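Local coordinates for malonyl coenzyme A-acyl carrier protein transacylase (Helicobacter pylori, PDB 2H1Y), which probably catalyses transfer of the malonyl group from malonyl-CoA to holo acyl carrier protein, giving malonyl-ACP and CoA, at residues E45-S48 with D54-K57; E236-A241 with N274-I279; S157-Q160 with W166-N169; A83-N88 with V111-A116. One frame throughout, in Å; residues are numbered along the deposited sequence.

Contact 1 (E45-S48 with D54-K57); sequences ERAS and DMKK
Glu45 and Lys56 form a salt bridge in which the ammonium group lies before both carboxylate oxygens: Lys56 NZ is 2.5 Å from Glu45 OE1 and 2.8 Å from Glu45 OE2. At this resolution, the difference between the two is too small to rank them. Glu45 starts out pointing away from helix 55-60 and reaches its partner because the chain bends at chi2 (56°), while Lys56 turns in at chi3 to meet it. A second polar link is nearly straight: Met55 N donates to Ser48 OG over 2.9 Å, with an N-H...O angle of 164°. Ser48 OG is also hydrogen-bonded to Phe44 O, one turn back in its own helix, so this hydroxyl ties the first amide of the new helix to the old one. Asp54, at the N-cap, accepts from Lys57 N through OD2 at 2.9 Å; the amide approaches from above the carboxylate plane rather than within it. Around these bonds the packing is modest. Met55 CG rests 4.1 Å from Ala47 CB and 3.8 Å from Ser48 N, on the buried side of the joint. The contact closes the short connection between two successive helices, 38-51 and 55-60. Ala47 also packs on Phe119 and Leu123 of helix 119-137, and Arg46 adds a salt bridge with Glu120 of that helix.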
loop_
_atom_site.group_PDB
_atom_site.type_symbol
_atom_site.label_atom_id
_atom_site.label_comp_id
_atom_site.label_asym_id
_atom_site.label_seq_id
_atom_site.Cartn_x
_atom_site.Cartn_y
_atom_site.Cartn_z
ATOM N N GLU A 45 7.791 -20.478 -0.180
ATOM C CA GLU A 45 7.162 -21.807 -0.239
ATOM C C GLU A 45 5.793 -21.788 0.407
ATOM O O GLU A 45 4.798 -22.148 -0.233
ATOM C CB GLU A 45 8.049 -22.874 0.411
ATOM C CG GLU A 45 8.535 -23.992 -0.525
ATOM C CD GLU A 45 9.304 -23.507 -1.765
ATOM O OE1 GLU A 45 9.621 -24.363 -2.613
ATOM O OE2 GLU A 45 9.600 -22.295 -1.917
ATOM N N ARG A 46 5.752 -21.346 1.664
ATOM C CA ARG A 46 4.502 -21.182 2.397
ATOM C C ARG A 46 3.470 -20.407 1.580
ATOM O O ARG A 46 2.289 -20.795 1.532
ATOM C CB ARG A 46 4.754 -20.475 3.723
ATOM C CG ARG A 46 5.274 -21.370 4.832
ATOM C CD ARG A 46 4.556 -21.009 6.111
ATOM N NE ARG A 46 5.395 -20.300 7.070
ATOM C CZ ARG A 46 4.939 -19.476 8.013
ATOM N NH1 ARG A 46 3.643 -19.218 8.113
ATOM N NH2 ARG A 46 5.791 -18.889 8.848
ATOM N N ALA A 47 3.925 -19.332 0.932
ATOM C CA ALA A 47 3.091 -18.519 0.053
ATOM C C ALA A 47 2.595 -19.295 -1.176
ATOM O O ALA A 47 1.395 -19.293 -1.464
ATOM C CB ALA A 47 3.836 -17.232 -0.371
ATOM N N SER A 48 3.510 -19.949 -1.890
ATOM C CA SER A 48 3.157 -20.764 -3.065
ATOM C C SER A 48 2.075 -21.813 -2.747
ATOM O O SER A 48 1.112 -21.959 -3.497
ATOM C CB SER A 48 4.405 -21.409 -3.697
ATOM O OG SER A 48 5.348 -20.444 -4.170
ATOM N N ASP A 54 2.608 -20.720 -8.139
ATOM C CA ASP A 54 4.046 -20.619 -7.881
ATOM C C ASP A 54 4.373 -19.152 -7.726
ATOM O O ASP A 54 4.202 -18.369 -8.667
ATOM C CB ASP A 54 4.913 -21.243 -8.991
ATOM C CG ASP A 54 6.427 -21.126 -8.701
ATOM O OD1 ASP A 54 7.195 -22.060 -9.046
ATOM O OD2 ASP A 54 6.868 -20.107 -8.121
ATOM N N MET A 55 4.838 -18.791 -6.536
ATOM C CA MET A 55 5.119 -17.405 -6.211
ATOM C C MET A 55 6.544 -16.975 -6.551
ATOM O O MET A 55 6.811 -15.779 -6.715
ATOM C CB MET A 55 4.803 -17.129 -4.741
ATOM C CG MET A 55 3.321 -17.084 -4.436
ATOM S SD MET A 55 2.534 -15.689 -5.258
ATOM C CE MET A 55 2.435 -14.473 -3.951
ATOM N N LYS A 56 7.453 -17.944 -6.655
ATOM C CA LYS A 56 8.814 -17.684 -7.111
ATOM C C LYS A 56 8.760 -17.122 -8.523
ATOM O O LYS A 56 9.307 -16.067 -8.809
ATOM C CB LYS A 56 9.635 -18.973 -7.111
ATOM C CG LYS A 56 10.251 -19.336 -5.777
ATOM C CD LYS A 56 10.532 -20.845 -5.666
ATOM C CE LYS A 56 9.221 -21.627 -5.441
ATOM N NZ LYS A 56 9.388 -22.901 -4.665
ATOM N N LYS A 57 8.066 -17.840 -9.392
ATOM C CA LYS A 57 8.037 -17.518 -10.801
ATOM C C LYS A 57 7.168 -16.291 -11.052
ATOM O O LYS A 57 7.497 -15.430 -11.880
ATOM C CB LYS A 57 7.588 -18.747 -11.604
ATOM C CG LYS A 57 8.743 -19.791 -11.795
ATOM C CD LYS A 57 8.310 -21.268 -11.658
ATOM C CE LYS A 57 7.617 -21.812 -12.908
ATOM N NZ LYS A 57 6.268 -21.180 -13.135
#

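Contact 2 (E236-A241 with N274-I279); sequences EIISNA and NDRVDI
Arg276 and Glu236 approach from opposite directions and meet end-on, joining the second-from-outermost strand of the mixed sheet to the loop that leads into strand 279-283, in the large alpha/beta subdomain of this acyltransferase fold. Both terminal nitrogens of the guanidinium converge on one oxygen: Arg276 NH2 lies 2.6 Å and Arg276 NH1 2.8 Å from Glu236 OE1. Since two donors share a single acceptor, neither bond can be straight, and the N-H...O angles are 143° and 135°. NH1 meets OE1 nearly along its C-O bond, whereas NH2 comes from above the carboxylate plane. The oxygen sits at the guanidinium edge, close to its plane, but the carboxylate plane is turned 65° from that of the guanidinium. This is therefore not the coplanar bidentate pairing that uses both carboxylate oxygens. Arg276 bends at chi3 to present its end, while Glu236 extends straight beyond CG. Strand 236-238 is hydrogen-bonded through its backbone to Ala100 on strand 99-102, and Phe99 of that strand touches both members of the ion pair. A further hydrogen bond from Arg276 NH1 to Asn273 OD1 helps fix the rotation of the guanidinium. Beyond NH1, also near the guanidinium plane, the Ile238 CD1 methyl stands 4.1 Å from Arg276 NH1.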
loop_
_atom_site.group_PDB
_atom_site.type_symbol
_atom_site.label_atom_id
_atom_site.label_comp_id
_atom_site.label_asym_id
_atom_site.label_seq_id
_atom_site.Cartn_x
_atom_site.Cartn_y
_atom_site.Cartn_z
ATOM N N GLU A 236 0.430 0.827 16.657
ATOM C CA GLU A 236 -0.749 1.437 16.057
ATOM C C GLU A 236 -0.571 1.656 14.565
ATOM O O GLU A 236 0.537 1.790 14.084
ATOM C CB GLU A 236 -1.053 2.768 16.752
ATOM C CG GLU A 236 -0.084 3.935 16.470
ATOM C CD GLU A 236 -0.394 5.168 17.314
ATOM O OE1 GLU A 236 0.085 6.264 16.969
ATOM O OE2 GLU A 236 -1.123 5.054 18.332
ATOM N N ILE A 237 -1.667 1.705 13.822
ATOM C CA ILE A 237 -1.562 2.022 12.406
ATOM C C ILE A 237 -2.415 3.248 12.086
ATOM O O ILE A 237 -3.409 3.506 12.765
ATOM C CB ILE A 237 -1.854 0.789 11.468
ATOM C CG1 ILE A 237 -3.178 0.932 10.760
ATOM C CG2 ILE A 237 -1.812 -0.552 12.212
ATOM C CD1 ILE A 237 -3.063 1.507 9.414
ATOM N N ILE A 238 -2.004 4.005 11.070
ATOM C CA ILE A 238 -2.696 5.216 10.661
ATOM C C ILE A 238 -3.615 4.934 9.471
ATOM O O ILE A 238 -3.180 4.406 8.444
ATOM C CB ILE A 238 -1.699 6.347 10.316
ATOM C CG1 ILE A 238 -0.524 6.365 11.298
ATOM C CG2 ILE A 238 -2.389 7.692 10.286
ATOM C CD1 ILE A 238 -0.870 6.748 12.738
ATOM N N SER A 239 -4.892 5.276 9.614
ATOM C CA SER A 239 -5.876 4.983 8.585
ATOM C C SER A 239 -5.745 5.916 7.369
ATOM O O SER A 239 -5.804 7.136 7.513
ATOM C CB SER A 239 -7.282 5.073 9.191
ATOM O OG SER A 239 -8.284 5.276 8.195
ATOM N N ASN A 240 -5.584 5.350 6.177
ATOM C CA ASN A 240 -5.694 6.152 4.957
ATOM C C ASN A 240 -7.056 6.830 4.870
ATOM O O ASN A 240 -7.183 7.895 4.255
ATOM C CB ASN A 240 -5.500 5.312 3.691
ATOM C CG ASN A 240 -4.072 4.776 3.522
ATOM O OD1 ASN A 240 -3.125 5.215 4.173
ATOM N ND2 ASN A 240 -3.926 3.829 2.617
ATOM N N ALA A 241 -8.069 6.224 5.490
ATOM C CA ALA A 241 -9.435 6.742 5.371
ATOM C C ALA A 241 -9.732 7.988 6.245
ATOM O O ALA A 241 -10.309 8.967 5.749
ATOM C CB ALA A 241 -10.445 5.638 5.606
ATOM N N ASN A 274 4.537 13.222 11.114
ATOM C CA ASN A 274 5.958 13.453 10.847
ATOM C C ASN A 274 6.778 13.932 12.065
ATOM O O ASN A 274 7.981 13.657 12.162
ATOM C CB ASN A 274 6.110 14.435 9.674
ATOM C CG ASN A 274 7.558 14.615 9.249
ATOM O OD1 ASN A 274 8.132 13.749 8.589
ATOM N ND2 ASN A 274 8.162 15.730 9.647
ATOM N N ASP A 275 6.121 14.642 12.985
ATOM C CA ASP A 275 6.751 15.092 14.237
ATOM C C ASP A 275 7.055 13.994 15.267
ATOM O O ASP A 275 7.933 14.161 16.122
ATOM C CB ASP A 275 5.900 16.185 14.883
ATOM C CG ASP A 275 5.818 17.450 14.023
ATOM O OD1 ASP A 275 6.438 17.491 12.923
ATOM O OD2 ASP A 275 5.134 18.412 14.459
ATOM N N ARG A 276 6.350 12.870 15.189
ATOM C CA ARG A 276 6.481 11.829 16.218
ATOM C C ARG A 276 7.676 10.898 15.991
ATOM O O ARG A 276 7.940 10.031 16.821
ATOM C CB ARG A 276 5.185 11.010 16.340
ATOM C CG ARG A 276 3.884 11.836 16.227
ATOM C CD ARG A 276 2.701 10.921 15.983
ATOM N NE ARG A 276 2.697 9.835 16.954
ATOM C CZ ARG A 276 1.982 8.720 16.842
ATOM N NH1 ARG A 276 1.203 8.524 15.783
ATOM N NH2 ARG A 276 2.054 7.793 17.791
ATOM N N VAL A 277 8.389 11.052 14.881
ATOM C CA VAL A 277 9.563 10.189 14.601
ATOM C C VAL A 277 10.747 10.941 13.960
ATOM O O VAL A 277 10.597 12.067 13.512
ATOM C CB VAL A 277 9.197 8.969 13.693
ATOM C CG1 VAL A 277 8.153 8.085 14.342
ATOM C CG2 VAL A 277 8.705 9.445 12.369
ATOM N N ASP A 278 11.906 10.295 13.896
ATOM C CA ASP A 278 13.097 10.860 13.251
ATOM C C ASP A 278 13.385 10.259 11.880
ATOM O O ASP A 278 14.174 10.822 11.094
ATOM C CB ASP A 278 14.301 10.668 14.150
ATOM C CG ASP A 278 14.057 11.204 15.535
ATOM O OD1 ASP A 278 13.966 12.441 15.658
ATOM O OD2 ASP A 278 13.909 10.395 16.490
ATOM N N ILE A 279 12.735 9.138 11.574
ATOM C CA ILE A 279 13.092 8.364 10.393
ATOM C C ILE A 279 12.009 7.355 10.039
ATOM O O ILE A 279 11.235 6.945 10.904
ATOM C CB ILE A 279 14.459 7.642 10.613
ATOM C CG1 ILE A 279 15.016 7.109 9.295
ATOM C CG2 ILE A 279 14.367 6.563 11.731
ATOM C CD1 ILE A 279 16.533 6.969 9.314
#

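Contact 3 (S157-Q160 with W166-N169); sequences SLCQ and WCAN
Two cysteines, Cys159 on a helix and Cys167 on a strand, bring their sulfurs together without being bonded: Cys159 SG and Cys167 SG are 3.8 Å apart, far beyond the length of a disulfide. Cys159 directs its CB at the strand, and with chi1 at -77° its sulfur sits beside its own backbone N, anti to the carbonyl carbon. Cys167 adopts the same setting (chi1 -65°). The Cys159 thiol thus lies against the strand backbone as well, 3.8 Å from Trp166 C and 3.7 Å from Cys167 N. The CB of Trp166 points away from the helix, and its side chain packs on Cys211 and Pro212, so that it offers mainly its backbone here. Leu178 of strand 175-179 touches both cysteines and continues the apolar layer. The order of the main elements, strand 142-148, helix 152-160, strand 165-172, strand 175-179, helix 189-195, strand 199-202, together with the antiparallel sheet order, is that of a ferredoxin-like subdomain, whose first helix is here packed on its sheet. Beyond the contact, Ala168 and Asn169 form a classic beta bulge opposite Val177. The buried sulfurs meet at van der Waals range, which implies that both act as apolar packing groups in this structure, consistent with reduced thiols.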
loop_
_atom_site.group_PDB
_atom_site.type_symbol
_atom_site.label_atom_id
_atom_site.label_comp_id
_atom_site.label_asym_id
_atom_site.label_seq_id
_atom_site.Cartn_x
_atom_site.Cartn_y
_atom_site.Cartn_z
ATOM N N SER A 157 -13.192 19.782 -6.182
ATOM C CA SER A 157 -14.396 20.413 -6.722
ATOM C C SER A 157 -14.643 20.108 -8.187
ATOM O O SER A 157 -15.793 20.102 -8.624
ATOM C CB SER A 157 -14.452 21.915 -6.446
ATOM O OG SER A 157 -13.191 22.496 -6.642
ATOM N N LEU A 158 -13.588 19.828 -8.944
ATOM C CA LEU A 158 -13.787 19.378 -10.324
ATOM C C LEU A 158 -14.474 18.014 -10.361
ATOM O O LEU A 158 -15.400 17.808 -11.146
ATOM C CB LEU A 158 -12.485 19.346 -11.108
ATOM C CG LEU A 158 -12.501 18.614 -12.454
ATOM C CD1 LEU A 158 -13.399 19.296 -13.450
ATOM C CD2 LEU A 158 -11.110 18.542 -13.016
ATOM N N CYS A 159 -14.051 17.092 -9.503
ATOM C CA CYS A 159 -14.648 15.750 -9.511
ATOM C C CYS A 159 -16.093 15.792 -9.073
ATOM O O CYS A 159 -16.931 15.107 -9.643
ATOM C CB CYS A 159 -13.842 14.774 -8.656
ATOM S SG CYS A 159 -12.333 14.210 -9.466
ATOM N N GLN A 160 -16.372 16.627 -8.073
ATOM C CA GLN A 160 -17.708 16.768 -7.488
ATOM C C GLN A 160 -18.717 17.395 -8.424
ATOM O O GLN A 160 -19.913 17.148 -8.305
ATOM C CB GLN A 160 -17.649 17.555 -6.177
ATOM C CG GLN A 160 -17.019 16.749 -5.032
ATOM C CD GLN A 160 -16.995 17.520 -3.729
ATOM O OE1 GLN A 160 -17.493 18.651 -3.658
ATOM N NE2 GLN A 160 -16.412 16.916 -2.684
ATOM N N TRP A 166 -13.748 10.489 -9.484
ATOM C CA TRP A 166 -13.509 10.757 -8.080
ATOM C C TRP A 166 -12.021 10.864 -7.792
ATOM O O TRP A 166 -11.206 10.213 -8.442
ATOM C CB TRP A 166 -14.087 9.618 -7.234
ATOM C CG TRP A 166 -15.599 9.512 -7.269
ATOM C CD1 TRP A 166 -16.489 10.125 -6.421
ATOM C CD2 TRP A 166 -16.389 8.739 -8.186
ATOM N NE1 TRP A 166 -17.779 9.784 -6.762
ATOM C CE2 TRP A 166 -17.751 8.943 -7.842
ATOM C CE3 TRP A 166 -16.081 7.901 -9.263
ATOM C CZ2 TRP A 166 -18.795 8.344 -8.534
ATOM C CZ3 TRP A 166 -17.118 7.309 -9.954
ATOM C CH2 TRP A 166 -18.463 7.540 -9.594
ATOM N N CYS A 167 -11.677 11.670 -6.803
ATOM C CA CYS A 167 -10.352 11.661 -6.210
ATOM C C CYS A 167 -10.092 10.394 -5.378
ATOM O O CYS A 167 -10.865 10.048 -4.473
ATOM C CB CYS A 167 -10.191 12.902 -5.334
ATOM S SG CYS A 167 -10.234 14.451 -6.256
ATOM N N ALA A 168 -8.980 9.725 -5.660
ATOM C CA ALA A 168 -8.688 8.420 -5.057
ATOM C C ALA A 168 -7.432 8.378 -4.192
ATOM O O ALA A 168 -7.369 7.624 -3.218
ATOM C CB ALA A 168 -8.623 7.360 -6.131
ATOM N N ASN A 169 -6.421 9.154 -4.568
ATOM C CA ASN A 169 -5.235 9.318 -3.735
ATOM C C ASN A 169 -4.897 10.786 -3.606
ATOM O O ASN A 169 -4.930 11.528 -4.605
ATOM C CB ASN A 169 -4.003 8.671 -4.360
ATOM C CG ASN A 169 -4.110 7.174 -4.523
ATOM O OD1 ASN A 169 -5.083 6.519 -4.114
ATOM N ND2 ASN A 169 -3.081 6.613 -5.144
#

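Contact 4 (A83-N88 with V111-A116); sequences AYQLLN and VSLSGA
Tyr84 O accepts a backbone hydrogen bond of 2.7 Å from Asn88 N, the shortest polar bond within the two segments and a regular helical one that keeps Tyr84 in its turn of helix 69-90. The contact itself is carried by the side chain of this tyrosine and by Leu113. A chi1 of -176° sets Tyr84 CG opposite its backbone N and brings the ring to helix 105-116, and chi2 (-77°) turns one face to Leu113. Leu113 CD2 lies over that face, 3.9 Å from the ring centroid and 30° off the normal, which meets the criteria of a CH-pi contact. The methyl is displaced toward the root of the ring: Leu113 CD2 comes to 3.5 Å from Tyr84 CG. Leu113 CB overhangs the same ring near its rim, 4.1 Å above the plane; the two side chains run past each other in opposite directions. Gln85 crosses from beside them, its chain bent at chi2, and its OE1 lies 3.8 Å from Leu113 CD2. Around Leu113 the helix widens into a pi-type turn at 112-116. Gly115 there has a positive phi, and its N bonds to Ser112 O at 2.8 Å, while Ser114 OG is hydrogen-bonded to Phe235 O. Tyr84 also rests on Leu17 and Leu283, and Leu113 on Phe19. Two helices packed together on one side of a central, largely parallel sheet form a layer characteristic of the alpha/beta core of FabD-type acyltransferases.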
loop_
_atom_site.group_PDB
_atom_site.type_symbol
_atom_site.label_atom_id
_atom_site.label_comp_id
_atom_site.label_asym_id
_atom_site.label_seq_id
_atom_site.Cartn_x
_atom_site.Cartn_y
_atom_site.Cartn_z
ATOM N N ALA A 83 10.714 -8.502 4.345
ATOM C CA ALA A 83 11.455 -7.330 4.816
ATOM C C ALA A 83 11.306 -7.148 6.323
ATOM O O ALA A 83 12.302 -6.923 7.020
ATOM C CB ALA A 83 10.988 -6.083 4.094
ATOM N N TYR A 84 10.071 -7.259 6.821
ATOM C CA TYR A 84 9.806 -7.070 8.248
ATOM C C TYR A 84 10.463 -8.140 9.151
ATOM O O TYR A 84 11.131 -7.801 10.138
ATOM C CB TYR A 84 8.309 -7.001 8.525
ATOM C CG TYR A 84 7.999 -6.712 9.981
ATOM C CD1 TYR A 84 8.096 -7.718 10.958
ATOM C CD2 TYR A 84 7.601 -5.438 10.380
ATOM C CE1 TYR A 84 7.802 -7.449 12.302
ATOM C CE2 TYR A 84 7.309 -5.162 11.688
ATOM C CZ TYR A 84 7.409 -6.170 12.648
ATOM O OH TYR A 84 7.125 -5.866 13.948
ATOM N N GLN A 85 10.257 -9.412 8.812
ATOM C CA GLN A 85 10.876 -10.541 9.530
ATOM C C GLN A 85 12.404 -10.482 9.593
ATOM O O GLN A 85 13.000 -10.564 10.672
ATOM C CB GLN A 85 10.463 -11.867 8.879
ATOM C CG GLN A 85 8.973 -12.181 8.938
ATOM C CD GLN A 85 8.352 -11.901 10.306
ATOM O OE1 GLN A 85 7.268 -11.330 10.384
ATOM N NE2 GLN A 85 9.042 -12.288 11.382
ATOM N N LEU A 86 13.030 -10.358 8.424
ATOM C CA LEU A 86 14.475 -10.224 8.327
ATOM C C LEU A 86 14.971 -9.077 9.201
ATOM O O LEU A 86 15.842 -9.274 10.057
ATOM C CB LEU A 86 14.885 -10.043 6.867
ATOM C CG LEU A 86 15.308 -11.266 6.023
ATOM C CD1 LEU A 86 14.922 -12.629 6.617
ATOM C CD2 LEU A 86 14.850 -11.146 4.583
ATOM N N LEU A 87 14.381 -7.897 9.041
ATOM C CA LEU A 87 14.805 -6.749 9.836
ATOM C C LEU A 87 14.548 -6.969 11.329
ATOM O O LEU A 87 15.480 -6.849 12.116
ATOM C CB LEU A 87 14.199 -5.425 9.324
ATOM C CG LEU A 87 14.546 -4.117 10.058
ATOM C CD1 LEU A 87 16.031 -4.009 10.366
ATOM C CD2 LEU A 87 14.097 -2.920 9.263
ATOM N N ASN A 88 13.311 -7.312 11.691
ATOM C CA ASN A 88 12.920 -7.648 13.067
ATOM C C ASN A 88 13.824 -8.659 13.793
ATOM O O ASN A 88 14.072 -8.531 14.984
ATOM C CB ASN A 88 11.486 -8.174 13.085
ATOM C CG ASN A 88 10.963 -8.428 14.502
ATOM O OD1 ASN A 88 10.796 -7.492 15.302
ATOM N ND2 ASN A 88 10.698 -9.684 14.814
ATOM N N VAL A 111 -1.408 -3.548 9.356
ATOM C CA VAL A 111 -2.272 -4.309 10.274
ATOM C C VAL A 111 -1.756 -5.738 10.542
ATOM O O VAL A 111 -1.649 -6.158 11.691
ATOM C CB VAL A 111 -3.731 -4.369 9.740
ATOM C CG1 VAL A 111 -4.565 -5.416 10.505
ATOM C CG2 VAL A 111 -4.386 -2.993 9.809
ATOM N N SER A 112 -1.419 -6.467 9.481
ATOM C CA SER A 112 -0.915 -7.823 9.620
ATOM C C SER A 112 0.325 -7.886 10.485
ATOM O O SER A 112 0.395 -8.648 11.448
ATOM C CB SER A 112 -0.634 -8.429 8.251
ATOM O OG SER A 112 0.108 -9.633 8.371
ATOM N N LEU A 113 1.311 -7.077 10.142
ATOM C CA LEU A 113 2.593 -7.130 10.821
ATOM C C LEU A 113 2.505 -6.613 12.242
ATOM O O LEU A 113 3.321 -6.966 13.077
ATOM C CB LEU A 113 3.666 -6.416 9.994
ATOM C CG LEU A 113 3.996 -7.405 8.869
ATOM C CD1 LEU A 113 4.478 -6.720 7.637
ATOM C CD2 LEU A 113 4.992 -8.476 9.326
ATOM N N SER A 114 1.481 -5.819 12.525
ATOM C CA SER A 114 1.174 -5.440 13.896
ATOM C C SER A 114 0.851 -6.667 14.757
ATOM O O SER A 114 1.115 -6.671 15.965
ATOM C CB SER A 114 0.026 -4.446 13.933
ATOM O OG SER A 114 0.149 -3.637 15.073
ATOM N N GLY A 115 0.296 -7.706 14.125
ATOM C CA GLY A 115 0.071 -9.004 14.772
ATOM C C GLY A 115 -1.375 -9.478 14.679
ATOM O O GLY A 115 -1.753 -10.496 15.272
ATOM N N ALA A 116 -2.178 -8.731 13.928
ATOM C CA ALA A 116 -3.600 -8.987 13.827
ATOM C C ALA A 116 -3.941 -9.890 12.657
ATOM O O ALA A 116 -5.114 -10.110 12.358
ATOM C CB ALA A 116 -4.350 -7.677 13.716
#

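In the fold
Contacts 2 and 4 are direct neighbours, with centres 16 Å apart: Ile237 CG2 packs 4.2 Å from Val111 N, joining strand 236-238 to helix 105-116. That helix follows strand 99-102 through the GHSLG sequence, the nucleophile elbow of this family, and Asn240 N bonds to Glu107 near its start. Contact 3 belongs to the small subdomain; its centre is 24 Å from that of contact 2, yet the nearest atoms are only about 7 Å apart. Asn169 there touches His103 of the elbow, consistent with an active-site cleft between the subdomains. Contact 1 is peripheral, its centre 38 Å from that of contact 3, but its nearest atoms are about 7 Å from contact 4.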